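Local coordinates for endoribonuclease (Porcine reproductive and respiratory syndrome virus, PDB 5DA1), which cleaves RNA as the EndoU-type endoribonuclease nsp11 and antagonises beta interferon, with both activities depending on dimerization, at residues F17-T22 against E30-W35; V123-S126 against F131-D134; W199-D204 against V208-W213. All blocks are in the same frame, centred on the assembly; numbering follows the deposited sequence.

Interaction 1: residues F17-T22 against E30-W35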
loop_
_atom_site.group_PDB
_atom_site.type_symbol
_atom_site.label_atom_id
_atom_site.label_comp_id
_atom_site.label_asym_id
_atom_site.label_seq_id
_atom_site.Cartn_x
_atom_site.Cartn_y
_atom_site.Cartn_z
ATOM N N PHE A 17 -17.462 -12.945 -15.337
ATOM C CA PHE A 17 -17.024 -14.057 -16.189
ATOM C C PHE A 17 -16.706 -13.628 -17.608
ATOM O O PHE A 17 -17.289 -12.673 -18.113
ATOM C CB PHE A 17 -18.097 -15.118 -16.249
ATOM C CG PHE A 17 -18.258 -15.875 -14.983
ATOM C CD1 PHE A 17 -17.307 -16.811 -14.592
ATOM C CD2 PHE A 17 -19.380 -15.680 -14.187
ATOM C CE1 PHE A 17 -17.464 -17.538 -13.410
ATOM C CE2 PHE A 17 -19.562 -16.407 -13.020
ATOM C CZ PHE A 17 -18.593 -17.337 -12.630
ATOM N N SER A 18 -15.788 -14.345 -18.245
ATOM C CA SER A 18 -15.463 -14.132 -19.633
ATOM C C SER A 18 -14.939 -15.436 -20.124
ATOM O O SER A 18 -14.149 -16.069 -19.427
ATOM C CB SER A 18 -14.344 -13.087 -19.799
ATOM O OG SER A 18 -13.758 -13.129 -21.112
ATOM N N PRO A 19 -15.323 -15.835 -21.342
ATOM C CA PRO A 19 -14.689 -17.017 -21.923
ATOM C C PRO A 19 -13.330 -16.699 -22.530
ATOM O O PRO A 19 -12.468 -17.586 -22.613
ATOM C CB PRO A 19 -15.661 -17.446 -23.018
ATOM C CG PRO A 19 -16.878 -16.580 -22.853
ATOM C CD PRO A 19 -16.432 -15.343 -22.165
ATOM N N ASP A 20 -13.138 -15.450 -22.943
ATOM C CA ASP A 20 -11.989 -15.124 -23.767
ATOM C C ASP A 20 -10.961 -14.261 -23.071
ATOM O O ASP A 20 -9.749 -14.513 -23.208
ATOM C CB ASP A 20 -12.393 -14.522 -25.127
ATOM C CG ASP A 20 -13.520 -13.501 -25.020
ATOM O OD1 ASP A 20 -14.320 -13.590 -24.064
ATOM O OD2 ASP A 20 -13.609 -12.613 -25.899
ATOM N N LEU A 21 -11.425 -13.271 -22.307
ATOM C CA LEU A 21 -10.516 -12.280 -21.690
ATOM C C LEU A 21 -9.769 -12.798 -20.437
ATOM O O LEU A 21 -10.413 -13.109 -19.443
ATOM C CB LEU A 21 -11.322 -11.004 -21.380
ATOM C CG LEU A 21 -11.876 -10.323 -22.626
ATOM C CD1 LEU A 21 -12.968 -9.364 -22.280
ATOM C CD2 LEU A 21 -10.758 -9.624 -23.340
ATOM N N THR A 22 -8.430 -12.890 -20.471
ATOM C CA THR A 22 -7.654 -13.464 -19.306
ATOM C C THR A 22 -7.850 -12.716 -17.993
ATOM O O THR A 22 -7.951 -13.341 -16.939
ATOM C CB THR A 22 -6.110 -13.653 -19.528
ATOM O OG1 THR A 22 -5.481 -12.372 -19.678
ATOM C CG2 THR A 22 -5.805 -14.518 -20.742
ATOM N N GLU A 30 -19.986 -23.382 -22.825
ATOM C CA GLU A 30 -21.246 -24.062 -22.517
ATOM C C GLU A 30 -22.114 -23.322 -21.495
ATOM O O GLU A 30 -23.337 -23.488 -21.478
ATOM C CB GLU A 30 -20.967 -25.498 -22.041
ATOM C CG GLU A 30 -19.618 -25.648 -21.296
ATOM C CD GLU A 30 -19.231 -27.117 -20.982
ATOM O OE1 GLU A 30 -20.151 -27.955 -20.738
ATOM O OE2 GLU A 30 -17.999 -27.424 -20.980
ATOM N N LEU A 31 -21.490 -22.499 -20.648
ATOM C CA LEU A 31 -22.221 -21.773 -19.588
ATOM C C LEU A 31 -22.461 -20.306 -19.897
ATOM O O LEU A 31 -23.314 -19.657 -19.289
ATOM C CB LEU A 31 -21.516 -21.952 -18.249
ATOM C CG LEU A 31 -21.786 -23.366 -17.749
ATOM C CD1 LEU A 31 -20.750 -23.839 -16.756
ATOM C CD2 LEU A 31 -23.146 -23.374 -17.144
ATOM N N ALA A 32 -21.729 -19.810 -20.885
ATOM C CA ALA A 32 -21.794 -18.411 -21.280
ATOM C C ALA A 32 -23.202 -17.958 -21.636
ATOM O O ALA A 32 -23.535 -16.773 -21.460
ATOM C CB ALA A 32 -20.838 -18.136 -22.406
ATOM N N PRO A 33 -24.032 -18.892 -22.156
ATOM C CA PRO A 33 -25.431 -18.545 -22.357
ATOM C C PRO A 33 -26.173 -18.210 -21.064
ATOM O O PRO A 33 -27.271 -17.650 -21.112
ATOM C CB PRO A 33 -26.000 -19.805 -22.988
ATOM C CG PRO A 33 -24.837 -20.382 -23.754
ATOM C CD PRO A 33 -23.664 -20.125 -22.892
ATOM N N HIS A 34 -25.589 -18.490 -19.907
ATOM C CA HIS A 34 -26.393 -18.364 -18.683
ATOM C C HIS A 34 -25.908 -17.359 -17.602
ATOM O O HIS A 34 -26.570 -17.202 -16.560
ATOM C CB HIS A 34 -26.656 -19.763 -18.108
ATOM C CG HIS A 34 -27.106 -20.755 -19.143
ATOM N ND1 HIS A 34 -28.429 -20.898 -19.510
ATOM C CD2 HIS A 34 -26.406 -21.638 -19.901
ATOM C CE1 HIS A 34 -28.524 -21.831 -20.445
ATOM N NE2 HIS A 34 -27.313 -22.299 -20.696
ATOM N N TRP A 35 -24.787 -16.672 -17.873
ATOM C CA TRP A 35 -24.181 -15.689 -16.955
ATOM C C TRP A 35 -23.926 -14.376 -17.656
ATOM O O TRP A 35 -23.703 -14.367 -18.863
ATOM C CB TRP A 35 -22.851 -16.213 -16.449
ATOM C CG TRP A 35 -23.007 -17.362 -15.526
ATOM C CD1 TRP A 35 -22.958 -18.695 -15.850
ATOM C CD2 TRP A 35 -23.249 -17.298 -14.122
ATOM N NE1 TRP A 35 -23.136 -19.463 -14.719
ATOM C CE2 TRP A 35 -23.331 -18.634 -13.649
ATOM C CE3 TRP A 35 -23.375 -16.248 -13.212
ATOM C CZ2 TRP A 35 -23.546 -18.941 -12.316
ATOM C CZ3 TRP A 35 -23.594 -16.557 -11.876
ATOM C CH2 TRP A 35 -23.670 -17.897 -11.441
#
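The backbones keep well apart where Phe17 faces Trp35 and Pro19 faces Ala32, their CA atoms 7.4 Å and 7.3 Å apart respectively, and no hydrogen bond crosses between 17-22 and 30-35. Side chains alone close the distance. The larger meeting is aromatic. Phe17 presents its CD2-CE2 side to one face of the Trp35 indole, a T-shaped pair that is well short of perpendicular, with the planes at 56°. The closest touch is Phe17 CE2 to Trp35 CE3 at 3.8 Å. CE2 sits almost straight above CE3, at the rim of the six-membered ring. Both CB atoms point across the contact, and each ring is carried beside its own backbone N (chi1 -71° for Phe17, -70° for Trp35). The second meeting is smaller: Pro19 CG approaches Ala32 CB at 4.3 Å, and Trp46 touches both residues.

The turn that carries Pro19 has its own polar tie. Leu21 N donates to Ser18 OG over 2.6 Å, an ST motif that ties the backbone at Leu21 to the Ser18 side chain across the proline. Next to it, Asp20 OD2 takes hydrogen bonds from Thr39 OG1 and Thr40 N, joining this turn to the end of strand 37-39.

All this belongs to the N-terminal domain, away from the predicted active site. With only ring and aliphatic carbons meeting, the contact rests on dispersion and the burial of apolar surface. The weak electrostatics of a ring edge over an indole face may add a little, but no directional bond fixes the register of the two segments.

Interaction 2: residues V123-S126 against F131-D134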
loop_
_atom_site.group_PDB
_atom_site.type_symbol
_atom_site.label_atom_id
_atom_site.label_comp_id
_atom_site.label_asym_id
_atom_site.label_seq_id
_atom_site.Cartn_x
_atom_site.Cartn_y
_atom_site.Cartn_z
ATOM N N VAL A 123 -3.037 21.416 -13.064
ATOM C CA VAL A 123 -4.200 21.240 -12.182
ATOM C C VAL A 123 -3.786 20.702 -10.815
ATOM O O VAL A 123 -4.293 21.126 -9.782
ATOM C CB VAL A 123 -5.256 20.270 -12.760
ATOM C CG1 VAL A 123 -6.529 20.308 -11.909
ATOM C CG2 VAL A 123 -5.569 20.581 -14.213
ATOM N N ALA A 124 -2.873 19.747 -10.805
ATOM C CA ALA A 124 -2.461 19.180 -9.560
ATOM C C ALA A 124 -1.821 20.292 -8.752
ATOM O O ALA A 124 -2.123 20.453 -7.565
ATOM C CB ALA A 124 -1.493 18.034 -9.797
ATOM N N GLU A 125 -0.964 21.075 -9.425
ATOM C CA GLU A 125 -0.196 22.164 -8.826
ATOM C C GLU A 125 -1.099 23.264 -8.324
ATOM O O GLU A 125 -0.787 23.908 -7.330
ATOM C CB GLU A 125 0.794 22.737 -9.830
ATOM C CG GLU A 125 2.036 21.871 -9.995
ATOM C CD GLU A 125 3.152 22.547 -10.788
ATOM O OE1 GLU A 125 2.920 23.675 -11.311
ATOM O OE2 GLU A 125 4.257 21.932 -10.871
ATOM N N SER A 126 -2.226 23.458 -8.992
ATOM C CA SER A 126 -3.144 24.505 -8.638
ATOM C C SER A 126 -3.884 24.230 -7.323
ATOM O O SER A 126 -4.223 25.156 -6.585
ATOM C CB SER A 126 -4.153 24.710 -9.770
ATOM O OG SER A 126 -5.243 23.806 -9.670
ATOM N N PHE A 131 -4.164 17.380 -4.295
ATOM C CA PHE A 131 -3.538 16.551 -5.293
ATOM C C PHE A 131 -2.063 16.253 -5.114
ATOM O O PHE A 131 -1.496 15.431 -5.854
ATOM C CB PHE A 131 -3.783 17.175 -6.662
ATOM C CG PHE A 131 -5.246 17.333 -7.001
ATOM C CD1 PHE A 131 -6.137 16.273 -6.827
ATOM C CD2 PHE A 131 -5.727 18.531 -7.518
ATOM C CE1 PHE A 131 -7.477 16.416 -7.145
ATOM C CE2 PHE A 131 -7.063 18.677 -7.847
ATOM C CZ PHE A 131 -7.940 17.622 -7.657
ATOM N N ILE A 132 -1.429 16.906 -4.153
ATOM C CA ILE A 132 -0.002 16.744 -3.990
ATOM C C ILE A 132 0.283 16.313 -2.568
ATOM O O ILE A 132 0.869 15.264 -2.343
ATOM C CB ILE A 132 0.751 18.025 -4.336
ATOM C CG1 ILE A 132 0.590 18.358 -5.822
ATOM C CG2 ILE A 132 2.192 17.883 -3.976
ATOM C CD1 ILE A 132 1.588 19.404 -6.385
ATOM N N GLY A 133 -0.148 17.119 -1.606
ATOM C CA GLY A 133 0.010 16.772 -0.218
ATOM C C GLY A 133 0.682 17.872 0.554
ATOM O O GLY A 133 1.358 18.735 -0.024
ATOM N N ASP A 134 0.462 17.855 1.863
ATOM C CA ASP A 134 1.208 18.694 2.788
ATOM C C ASP A 134 0.995 18.245 4.225
ATOM O O ASP A 134 0.046 17.500 4.530
ATOM C CB ASP A 134 0.866 20.183 2.612
ATOM C CG ASP A 134 -0.385 20.609 3.376
ATOM O OD1 ASP A 134 -1.420 19.867 3.357
ATOM O OD2 ASP A 134 -0.321 21.719 3.977
#
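Phe131 and Ile132 pack against Val123, Ala124 and Glu125 in an apolar contact within the EndoU domain: the last turn of helix 118-126 receives the chain as it leaves the short helix 128-131. The residues between the two segments include His129, a predicted active-site residue. No hydrogen bond spans the two segments, and the backbones come close only where Ala124 CA lies 5.1 Å from Phe131 CA. Much of the contact is side chain against backbone, which the small Ala124 allows.

Phe131 does the most. Its CB lies 3.8 Å from Ala124 CA, and the ring then runs back along the helix toward Val123. There CD2 lies 3.7 Å from Val123 O, while CE2 makes a looser approach to the CG1 branch of the valine. With CG beside the backbone N (chi1 -59°), the ring is brought beside the 123-124 peptide, with CD2 as the nearest ring atom. Val123 O also has a true polar partner, because Ser126 OG donates to it over 2.8 Å, tilted 25° from the carbonyl plane. The phenyl CH is therefore an additional neighbour of an oxygen already hydrogen-bonded.

Ile132 covers the next peptide. CG1 is 3.8 Å from Ala124 O, and CD1 at the end of the longer branch reaches Glu125 CA at 4.1 Å, with the CG methylene of the glutamate close by.

On its way into strand 134-136 the chain is also tied by a hydrogen bond between Phe131 O and Ser148 OG and by backbone bonding of Ile132 to Lys149. Leu183 touches both Ala124 and Phe131. Asp134 then pairs with Gly141, so the segment packs on helix 118-126 at one end and enters the paired strands 134-136 and 139-141 at the other.

Interaction 3: residues W199-D204 against V208-W213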
loop_
_atom_site.group_PDB
_atom_site.type_symbol
_atom_site.label_atom_id
_atom_site.label_comp_id
_atom_site.label_asym_id
_atom_site.label_seq_id
_atom_site.Cartn_x
_atom_site.Cartn_y
_atom_site.Cartn_z
ATOM N N TRP A 199 -20.597 16.106 -4.596
ATOM C CA TRP A 199 -21.036 15.666 -5.868
ATOM C C TRP A 199 -21.341 14.184 -5.879
ATOM O O TRP A 199 -20.790 13.405 -5.109
ATOM C CB TRP A 199 -19.956 15.987 -6.851
ATOM C CG TRP A 199 -19.667 17.456 -6.904
ATOM C CD1 TRP A 199 -18.606 18.119 -6.339
ATOM C CD2 TRP A 199 -20.446 18.440 -7.569
ATOM N NE1 TRP A 199 -18.671 19.455 -6.632
ATOM C CE2 TRP A 199 -19.793 19.683 -7.386
ATOM C CE3 TRP A 199 -21.623 18.392 -8.319
ATOM C CZ2 TRP A 199 -20.284 20.873 -7.915
ATOM C CZ3 TRP A 199 -22.115 19.570 -8.850
ATOM C CH2 TRP A 199 -21.441 20.803 -8.645
ATOM N N LYS A 200 -22.255 13.800 -6.747
ATOM C CA LYS A 200 -22.365 12.426 -7.131
ATOM C C LYS A 200 -21.671 12.314 -8.467
ATOM O O LYS A 200 -21.894 13.127 -9.354
ATOM C CB LYS A 200 -23.821 12.002 -7.185
ATOM C CG LYS A 200 -24.390 11.913 -5.786
ATOM C CD LYS A 200 -25.701 11.189 -5.784
ATOM C CE LYS A 200 -25.851 10.369 -4.495
ATOM N NZ LYS A 200 -26.983 9.373 -4.610
ATOM N N VAL A 201 -20.770 11.342 -8.573
ATOM C CA VAL A 201 -19.958 11.152 -9.768
ATOM C C VAL A 201 -19.925 9.673 -10.126
ATOM O O VAL A 201 -19.913 8.811 -9.257
ATOM C CB VAL A 201 -18.510 11.642 -9.579
ATOM C CG1 VAL A 201 -17.806 11.695 -10.895
ATOM C CG2 VAL A 201 -18.477 13.008 -8.950
ATOM N N MET A 202 -19.940 9.399 -11.422
ATOM C CA MET A 202 -19.763 8.067 -11.926
ATOM C C MET A 202 -18.309 7.937 -12.327
ATOM O O MET A 202 -17.830 8.687 -13.185
ATOM C CB MET A 202 -20.673 7.823 -13.124
ATOM C CG MET A 202 -22.139 7.678 -12.759
ATOM S SD MET A 202 -22.532 6.045 -12.066
ATOM C CE MET A 202 -21.994 4.990 -13.382
ATOM N N LEU A 203 -17.614 6.996 -11.680
ATOM C CA LEU A 203 -16.220 6.665 -12.016
ATOM C C LEU A 203 -16.113 5.155 -12.291
ATOM O O LEU A 203 -16.499 4.348 -11.448
ATOM C CB LEU A 203 -15.272 7.112 -10.889
ATOM C CG LEU A 203 -13.847 6.571 -10.932
ATOM C CD1 LEU A 203 -12.965 7.384 -11.820
ATOM C CD2 LEU A 203 -13.261 6.458 -9.542
ATOM N N ASP A 204 -15.609 4.797 -13.477
ATOM C CA ASP A 204 -15.516 3.405 -13.914
ATOM C C ASP A 204 -16.859 2.738 -13.776
ATOM O O ASP A 204 -16.949 1.569 -13.415
ATOM C CB ASP A 204 -14.509 2.629 -13.071
ATOM C CG ASP A 204 -13.089 3.105 -13.257
ATOM O OD1 ASP A 204 -12.765 3.698 -14.314
ATOM O OD2 ASP A 204 -12.286 2.865 -12.328
ATOM N N VAL A 208 -19.980 7.137 -6.986
ATOM C CA VAL A 208 -19.062 7.496 -5.956
ATOM C C VAL A 208 -19.357 8.924 -5.552
ATOM O O VAL A 208 -19.853 9.690 -6.364
ATOM C CB VAL A 208 -17.636 7.285 -6.478
ATOM C CG1 VAL A 208 -16.672 8.238 -5.872
ATOM C CG2 VAL A 208 -17.221 5.884 -6.185
ATOM N N ARG A 209 -19.082 9.277 -4.307
ATOM C CA ARG A 209 -19.345 10.612 -3.839
ATOM C C ARG A 209 -18.044 11.394 -3.818
ATOM O O ARG A 209 -17.024 10.856 -3.446
ATOM C CB ARG A 209 -19.933 10.488 -2.452
ATOM C CG ARG A 209 -20.491 11.749 -1.875
ATOM C CD ARG A 209 -21.286 11.436 -0.598
ATOM N NE ARG A 209 -22.650 10.995 -0.903
ATOM C CZ ARG A 209 -23.161 9.816 -0.552
ATOM N NH1 ARG A 209 -22.420 8.963 0.157
ATOM N NH2 ARG A 209 -24.429 9.514 -0.884
ATOM N N LEU A 210 -18.056 12.650 -4.227
ATOM C CA LEU A 210 -16.839 13.455 -4.192
ATOM C C LEU A 210 -17.004 14.701 -3.284
ATOM O O LEU A 210 -17.793 15.570 -3.606
ATOM C CB LEU A 210 -16.469 13.870 -5.621
ATOM C CG LEU A 210 -15.420 14.978 -5.843
ATOM C CD1 LEU A 210 -14.025 14.596 -5.333
ATOM C CD2 LEU A 210 -15.322 15.372 -7.298
ATOM N N MET A 211 -16.291 14.791 -2.157
ATOM C CA MET A 211 -16.343 16.014 -1.350
ATOM C C MET A 211 -15.373 17.054 -1.878
ATOM O O MET A 211 -14.231 16.753 -2.186
ATOM C CB MET A 211 -16.002 15.813 0.126
ATOM C CG MET A 211 -16.488 14.599 0.804
ATOM S SD MET A 211 -17.963 13.911 0.130
ATOM C CE MET A 211 -17.541 12.176 0.131
ATOM N N VAL A 212 -15.835 18.291 -1.954
ATOM C CA VAL A 212 -14.957 19.395 -2.298
ATOM C C VAL A 212 -15.044 20.501 -1.238
ATOM O O VAL A 212 -16.138 20.889 -0.823
ATOM C CB VAL A 212 -15.294 19.972 -3.668
ATOM C CG1 VAL A 212 -14.232 20.979 -4.075
ATOM C CG2 VAL A 212 -15.399 18.869 -4.702
ATOM N N TRP A 213 -13.894 20.986 -0.787
ATOM C CA TRP A 213 -13.841 22.147 0.076
ATOM C C TRP A 213 -13.043 23.240 -0.636
ATOM O O TRP A 213 -11.810 23.282 -0.574
ATOM C CB TRP A 213 -13.208 21.804 1.411
ATOM C CG TRP A 213 -13.828 20.637 2.123
ATOM C CD1 TRP A 213 -13.669 19.315 1.824
ATOM C CD2 TRP A 213 -14.665 20.685 3.290
ATOM N NE1 TRP A 213 -14.366 18.536 2.720
ATOM C CE2 TRP A 213 -14.984 19.352 3.630
ATOM C CE3 TRP A 213 -15.186 21.726 4.073
ATOM C CZ2 TRP A 213 -15.802 19.034 4.713
ATOM C CZ3 TRP A 213 -15.989 21.413 5.143
ATOM C CH2 TRP A 213 -16.294 20.079 5.457
#
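Trp199 leans across a beta hairpin, strands 197-203 and 206-213, onto Leu210 and Val212; strand 206-213 is the middle one of a three-stranded antiparallel sheet in the EndoU part, with 217-221 on its other side. Outward from the backbone, its CB lies 4.3 Å from Leu210 CB and near Leu210 O; CD1 then meets Val212 CG2 at 3.7 Å, and NE1 stays beside the same methyl. That methyl sits in the plane of the indole, at its pyrrole edge. The indole also has Arg197 as a cation-pi partner and Tyr189 as an edge-to-face one.

Between the strands, two hydrogen-bonded pairs hold the register. Trp199 N and Leu210 N each donate to the other residue's O over 3.0 Å. Val201 and Val208 repeat this, with Val201 N to Val208 O at 2.9 Å and Val208 N to Val201 O at 2.8 Å. On the face of Trp199, Val201 CG2 packs 4.0 Å from Leu210 CB.

On the other face, the non-hydrogen-bonded pair Lys200-Arg209 brings like charges close, which weak, long ion pairs to Glu207 and Glu223 respectively may partly offset. Lys200 CE approaches Arg209 NH2 to 4.0 Å, Lys200 NZ to 4.5 Å.

Overall arrangement
Interactions 2 and 3 belong to the EndoU part of the chain, interaction 1 to the N-terminal domain on the far side of the chain's centre. The centres of interactions 2 and 3 are about 18 Å apart, with nearest atoms about 7 Å apart. Both come near the predicted catalytic residues: the side chain of Phe131 lies about 5 Å from that of His144, and the side chain of Leu210 about 8 Å from that of His144; the side chain of Ile132 lies about 7 Å from that of His129. They are therefore probably second-layer packing around the active site. Interaction 1 is remote, its centre 43 Å from that of interaction 2 and 32 Å from that of interaction 3.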